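PDB 1SW6: regulatory protein SWI6 from Saccharomyces cerevisiae, which acts as a regulatory subunit of the yeast transcription complexes SBF and MBF, which drive cell-cycle-dependent gene expression. Local coordinates for residues A[27-32]-A[238-243]; A[155-160]-A[188-193]. All coordinates share one frame; numbering follows the deposited sequence.

Contact 1 of 2, residues A[27-32]-A[238-243]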
loop_
_atom_site.group_PDB
_atom_site.type_symbol
_atom_site.label_atom_id
_atom_site.label_comp_id
_atom_site.label_asym_id
_atom_site.label_seq_id
_atom_site.Cartn_x
_atom_site.Cartn_y
_atom_site.Cartn_z
ATOM N N ILE A 27 -5.314 -7.923 30.437
ATOM C CA ILE A 27 -4.379 -7.433 29.440
ATOM C C ILE A 27 -3.124 -8.295 29.537
ATOM O O ILE A 27 -2.423 -8.275 30.549
ATOM C CB ILE A 27 -3.996 -5.969 29.717
ATOM C CG1 ILE A 27 -5.252 -5.093 29.717
ATOM C CG2 ILE A 27 -2.994 -5.488 28.686
ATOM C CD1 ILE A 27 -4.985 -3.634 30.059
ATOM N N ILE A 28 -2.851 -9.069 28.494
ATOM C CA ILE A 28 -1.668 -9.919 28.475
ATOM C C ILE A 28 -0.504 -9.041 28.033
ATOM O O ILE A 28 -0.547 -8.430 26.964
ATOM C CB ILE A 28 -1.881 -11.074 27.506
ATOM C CG1 ILE A 28 -3.187 -11.786 27.870
ATOM C CG2 ILE A 28 -0.707 -12.042 27.569
ATOM C CD1 ILE A 28 -3.569 -12.897 26.918
ATOM N N THR A 29 0.539 -8.976 28.850
ATOM C CA THR A 29 1.671 -8.112 28.551
ATOM C C THR A 29 2.975 -8.794 28.141
ATOM O O THR A 29 3.199 -9.960 28.446
ATOM C CB THR A 29 1.953 -7.206 29.755
ATOM O OG1 THR A 29 2.169 -8.019 30.919
ATOM C CG2 THR A 29 0.760 -6.283 30.019
ATOM N N PHE A 30 3.824 -8.042 27.442
ATOM C CA PHE A 30 5.124 -8.521 26.980
ATOM C C PHE A 30 6.138 -7.392 27.168
ATOM O O PHE A 30 5.789 -6.212 27.036
ATOM C CB PHE A 30 5.060 -8.923 25.503
ATOM C CG PHE A 30 3.953 -9.891 25.183
ATOM C CD1 PHE A 30 2.642 -9.449 25.039
ATOM C CD2 PHE A 30 4.218 -11.252 25.046
ATOM C CE1 PHE A 30 1.610 -10.343 24.768
ATOM C CE2 PHE A 30 3.192 -12.163 24.773
ATOM C CZ PHE A 30 1.884 -11.707 24.635
ATOM N N THR A 31 7.387 -7.735 27.479
ATOM C CA THR A 31 8.404 -6.701 27.694
ATOM C C THR A 31 9.696 -6.845 26.895
ATOM O O THR A 31 10.611 -6.030 27.041
ATOM C CB THR A 31 8.786 -6.591 29.192
ATOM O OG1 THR A 31 9.056 -7.900 29.716
ATOM C CG2 THR A 31 7.662 -5.932 29.984
ATOM N N HIS A 32 9.773 -7.864 26.046
ATOM C CA HIS A 32 10.972 -8.083 25.243
ATOM C C HIS A 32 11.440 -6.812 24.532
ATOM O O HIS A 32 12.632 -6.632 24.296
ATOM C CB HIS A 32 10.717 -9.168 24.199
ATOM C CG HIS A 32 9.640 -8.813 23.223
ATOM N ND1 HIS A 32 8.313 -9.121 23.433
ATOM C CD2 HIS A 32 9.688 -8.137 22.052
ATOM C CE1 HIS A 32 7.590 -8.649 22.433
ATOM N NE2 HIS A 32 8.401 -8.047 21.581
ATOM N N ARG A 238 -8.788 -3.314 35.015
ATOM C CA ARG A 238 -8.501 -4.547 34.303
ATOM C C ARG A 238 -7.242 -5.246 34.799
ATOM O O ARG A 238 -6.170 -4.646 34.880
ATOM C CB ARG A 238 -8.394 -4.266 32.801
ATOM C CG ARG A 238 -9.696 -3.781 32.176
ATOM C CD ARG A 238 -9.557 -3.641 30.667
ATOM N NE ARG A 238 -9.173 -4.907 30.057
ATOM C CZ ARG A 238 -8.628 -5.017 28.852
ATOM N NH1 ARG A 238 -8.406 -3.925 28.123
ATOM N NH2 ARG A 238 -8.285 -6.215 28.388
ATOM N N PRO A 239 -7.362 -6.538 35.140
ATOM C CA PRO A 239 -6.202 -7.291 35.624
ATOM C C PRO A 239 -5.113 -7.331 34.555
ATOM O O PRO A 239 -5.395 -7.198 33.367
ATOM C CB PRO A 239 -6.790 -8.669 35.924
ATOM C CG PRO A 239 -7.917 -8.780 34.924
ATOM C CD PRO A 239 -8.541 -7.411 34.993
ATOM N N ILE A 240 -3.870 -7.499 34.983
ATOM C CA ILE A 240 -2.747 -7.552 34.056
ATOM C C ILE A 240 -1.915 -8.810 34.297
ATOM O O ILE A 240 -1.314 -8.967 35.362
ATOM C CB ILE A 240 -1.819 -6.333 34.234
ATOM C CG1 ILE A 240 -2.608 -5.035 34.048
ATOM C CG2 ILE A 240 -0.665 -6.412 33.247
ATOM C CD1 ILE A 240 -1.806 -3.789 34.384
ATOM N N GLN A 241 -1.881 -9.709 33.320
ATOM C CA GLN A 241 -1.091 -10.923 33.469
ATOM C C GLN A 241 -0.034 -11.006 32.372
ATOM O O GLN A 241 -0.304 -10.685 31.214
ATOM C CB GLN A 241 -1.993 -12.161 33.438
ATOM C CG GLN A 241 -2.749 -12.372 32.141
ATOM C CD GLN A 241 -3.557 -13.662 32.142
ATOM O OE1 GLN A 241 -4.444 -13.855 32.977
ATOM N NE2 GLN A 241 -3.251 -14.552 31.204
ATOM N N SER A 242 1.174 -11.417 32.749
ATOM C CA SER A 242 2.281 -11.548 31.801
ATOM C C SER A 242 2.101 -12.804 30.948
ATOM O O SER A 242 2.100 -13.921 31.469
ATOM C CB SER A 242 3.613 -11.619 32.556
ATOM O OG SER A 242 4.702 -11.820 31.669
ATOM N N GLY A 243 1.949 -12.618 29.638
ATOM C CA GLY A 243 1.758 -13.750 28.750
ATOM C C GLY A 243 3.047 -14.315 28.187
ATOM O O GLY A 243 3.181 -15.530 28.015
#
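I27 meets P239 and Q241 through its backbone and R238 through its side chain, and has more surface covered here than any other residue. Its N gives a nearly straight bond to P239 O (3.0 Å, 168°), and its O receives the N-H of Q241 from well above the carbonyl plane, so the two bonds span I240. T29 repeats the pattern two residues on: its N bonds Q241 O at 3.0 Å, while its O takes G243 N at 3.2 Å, in the carbonyl plane and on a lone pair. I27, I28 and T29 thereby face I240, Q241 and S242 in parallel register. Weaker CA-H...O contacts fill in between, among them I28 CA to Q241 O at 3.2 Å.

Side chains of I27, T29, I240 and S242 share one face of the sheet. I27 lays CG1 over the centre of one face of the R238 guanidinium, 3.5 Å from CZ, the two side chains crossing at about a right angle; R238 NE meanwhile bonds G25 O. With OG1 of T29 at chi1 56°, CG2 stands anti to the carbonyl carbon and meets I240 CG2 at 3.5 Å, again crosswise. L263 of helix 261-265 touches I27, T29 and I240 on this same face. I28 and Q241 point to the other face. There G243, without a side chain, lets I28 CG2 approach to 3.2 Å from its CA, a tight carbon contact, and F30 CE2 lies 4.0 Å from G243 C.

This is a short two-stranded parallel beta-sheet near the surface, joining strand 27-29, close to the first modelled residue, to strand 240-242 inside the long third ankyrin repeat (ANK 3), consistent with this domain's variations on the ankyrin fold.

Contact 2 of 2, residues A[155-160]-A[188-193]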
loop_
_atom_site.group_PDB
_atom_site.type_symbol
_atom_site.label_atom_id
_atom_site.label_comp_id
_atom_site.label_asym_id
_atom_site.label_seq_id
_atom_site.Cartn_x
_atom_site.Cartn_y
_atom_site.Cartn_z
ATOM N N SER A 155 8.436 -9.907 18.045
ATOM C CA SER A 155 8.331 -8.717 17.219
ATOM C C SER A 155 8.352 -7.460 18.085
ATOM O O SER A 155 7.544 -7.313 19.007
ATOM C CB SER A 155 7.049 -8.755 16.390
ATOM O OG SER A 155 7.103 -9.791 15.429
ATOM N N ASN A 156 9.284 -6.564 17.778
ATOM C CA ASN A 156 9.432 -5.308 18.503
ATOM C C ASN A 156 8.352 -4.353 18.001
ATOM O O ASN A 156 8.288 -4.029 16.810
ATOM C CB ASN A 156 10.815 -4.719 18.238
ATOM C CG ASN A 156 11.114 -3.510 19.097
ATOM O OD1 ASN A 156 10.284 -2.610 19.239
ATOM N ND2 ASN A 156 12.320 -3.474 19.665
ATOM N N ARG A 157 7.506 -3.897 18.912
ATOM C CA ARG A 157 6.409 -3.013 18.555
ATOM C C ARG A 157 6.798 -1.545 18.449
ATOM O O ARG A 157 6.008 -0.723 17.994
ATOM C CB ARG A 157 5.293 -3.175 19.585
ATOM C CG ARG A 157 4.808 -4.608 19.712
ATOM C CD ARG A 157 4.039 -4.830 21.000
ATOM N NE ARG A 157 4.891 -4.659 22.176
ATOM C CZ ARG A 157 4.504 -4.919 23.419
ATOM N NH1 ARG A 157 3.273 -5.363 23.653
ATOM N NH2 ARG A 157 5.351 -4.743 24.429
ATOM N N LEU A 158 8.018 -1.213 18.851
ATOM C CA LEU A 158 8.442 0.181 18.830
ATOM C C LEU A 158 9.084 0.702 17.543
ATOM O O LEU A 158 9.309 1.903 17.412
ATOM C CB LEU A 158 9.389 0.439 20.010
ATOM C CG LEU A 158 8.884 0.118 21.426
ATOM C CD1 LEU A 158 9.867 0.683 22.448
ATOM C CD2 LEU A 158 7.509 0.731 21.652
ATOM N N TYR A 159 9.371 -0.187 16.596
ATOM C CA TYR A 159 10.016 0.230 15.352
ATOM C C TYR A 159 9.171 1.100 14.433
ATOM O O TYR A 159 8.040 0.759 14.099
ATOM C CB TYR A 159 10.493 -0.993 14.560
ATOM C CG TYR A 159 11.740 -1.652 15.106
ATOM C CD1 TYR A 159 12.898 -0.910 15.333
ATOM C CD2 TYR A 159 11.775 -3.017 15.360
ATOM C CE1 TYR A 159 14.055 -1.511 15.801
ATOM C CE2 TYR A 159 12.931 -3.628 15.827
ATOM C CZ TYR A 159 14.062 -2.870 16.043
ATOM O OH TYR A 159 15.208 -3.463 16.510
ATOM N N GLY A 160 9.731 2.233 14.026
ATOM C CA GLY A 160 9.027 3.107 13.110
ATOM C C GLY A 160 9.452 2.734 11.697
ATOM O O GLY A 160 10.485 2.080 11.506
ATOM N N ASP A 188 -4.812 -3.699 23.365
ATOM C CA ASP A 188 -4.261 -4.500 24.465
ATOM C C ASP A 188 -2.852 -4.981 24.145
ATOM O O ASP A 188 -2.028 -5.159 25.053
ATOM C CB ASP A 188 -5.144 -5.712 24.791
ATOM C CG ASP A 188 -6.436 -5.327 25.496
ATOM O OD1 ASP A 188 -6.577 -4.146 25.916
ATOM O OD2 ASP A 188 -7.307 -6.212 25.634
ATOM N N TYR A 189 -2.575 -5.182 22.859
ATOM C CA TYR A 189 -1.253 -5.630 22.420
ATOM C C TYR A 189 -0.349 -4.527 21.858
ATOM O O TYR A 189 0.873 -4.698 21.832
ATOM C CB TYR A 189 -1.377 -6.739 21.372
ATOM C CG TYR A 189 -1.896 -8.037 21.927
ATOM C CD1 TYR A 189 -3.247 -8.193 22.239
ATOM C CD2 TYR A 189 -1.030 -9.102 22.184
ATOM C CE1 TYR A 189 -3.728 -9.375 22.796
ATOM C CE2 TYR A 189 -1.495 -10.291 22.741
ATOM C CZ TYR A 189 -2.848 -10.419 23.046
ATOM O OH TYR A 189 -3.316 -11.589 23.605
ATOM N N LEU A 190 -0.921 -3.403 21.423
ATOM C CA LEU A 190 -0.085 -2.338 20.849
ATOM C C LEU A 190 -0.053 -1.003 21.592
ATOM O O LEU A 190 0.488 -0.035 21.069
ATOM C CB LEU A 190 -0.467 -2.076 19.376
ATOM C CG LEU A 190 -0.441 -3.230 18.355
ATOM C CD1 LEU A 190 -0.525 -2.660 16.936
ATOM C CD2 LEU A 190 0.848 -4.043 18.492
ATOM N N TYR A 191 -0.605 -0.951 22.807
ATOM C CA TYR A 191 -0.610 0.288 23.590
ATOM C C TYR A 191 0.775 0.920 23.762
ATOM O O TYR A 191 0.884 2.141 23.894
ATOM C CB TYR A 191 -1.250 0.054 24.973
ATOM C CG TYR A 191 -0.448 -0.841 25.895
ATOM C CD1 TYR A 191 0.665 -0.355 26.581
ATOM C CD2 TYR A 191 -0.775 -2.181 26.039
ATOM C CE1 TYR A 191 1.441 -1.195 27.386
ATOM C CE2 TYR A 191 -0.015 -3.027 26.835
ATOM C CZ TYR A 191 1.093 -2.531 27.506
ATOM O OH TYR A 191 1.847 -3.386 28.290
ATOM N N PRO A 192 1.854 0.107 23.773
ATOM C CA PRO A 192 3.158 0.759 23.935
ATOM C C PRO A 192 3.424 1.789 22.836
ATOM O O PRO A 192 4.155 2.745 23.056
ATOM C CB PRO A 192 4.141 -0.410 23.879
ATOM C CG PRO A 192 3.342 -1.550 24.474
ATOM C CD PRO A 192 1.991 -1.364 23.830
ATOM N N CYS A 193 2.829 1.594 21.659
ATOM C CA CYS A 193 3.012 2.520 20.541
ATOM C C CYS A 193 2.352 3.875 20.790
ATOM O O CYS A 193 2.712 4.868 20.170
ATOM C CB CYS A 193 2.435 1.928 19.247
ATOM S SG CYS A 193 3.123 0.328 18.747
HETATM O O HOH W 1 2.655 -5.487 26.627
#
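R157 reaches across to Y189 and L190 of helix 183-190 and the residues that follow. Its CB lies 4.2 Å from C193 SG, and that sulfur also approaches R157 O. CG runs past L190 CD2, and CD lies 3.3 Å from Y189 O and 4.1 Å from L190 CD2. A bend about the CG-CD bond (chi3 -65°) carries the guanidinium over P192, whose CG sits over the centre of one face, 3.7 Å from R157 CZ. NE forms a salt bridge with D33 and NH2 bonds F30 O. NH1 donates to Y189 O at 3.1 Å and 145°, tilted from the carbonyl plane, and to a water held in the guanidinium plane (3.0 Å), which in turn donates to Y191 OH. Beside this, L158 CD2 touches P192 CB at 4.2 Å. With a leucine at R157, Y189 O would probably lose its donor, D33 would be left without its positive mate, and P192 would lose the flat group against its ring. N156 OD1 accepts from L158 N in an Asx turn. This is a contact between successive repeats of an ankyrin stack: the loop after helix 144-152 in ANK 1 lies against the 188-193 segment of ANK 2.

Overall arrangement
In sequence, both segments of contact 2 fall between the two segments of contact 1, and the centres of the two contacts lie about 13 Å apart. Contact 2 is buried, about 7 Å from the centre of the chain; contact 1 lies near the surface, about 18 Å from it. They meet directly: R238 NH1 forms a salt bridge with D188 OD1 at 2.9 Å, and H32 NE2 makes a probable hydrogen bond to S155 O at 2.8 Å. Between these, T29 CG2 packs on Y191 OH at 3.5 Å, and I28 CD1 on Y189 OH at 3.6 Å. The N-terminal strand 27-29 thus lies between ANK 3 strand 240-242 and the 188-193 segment of ANK 2.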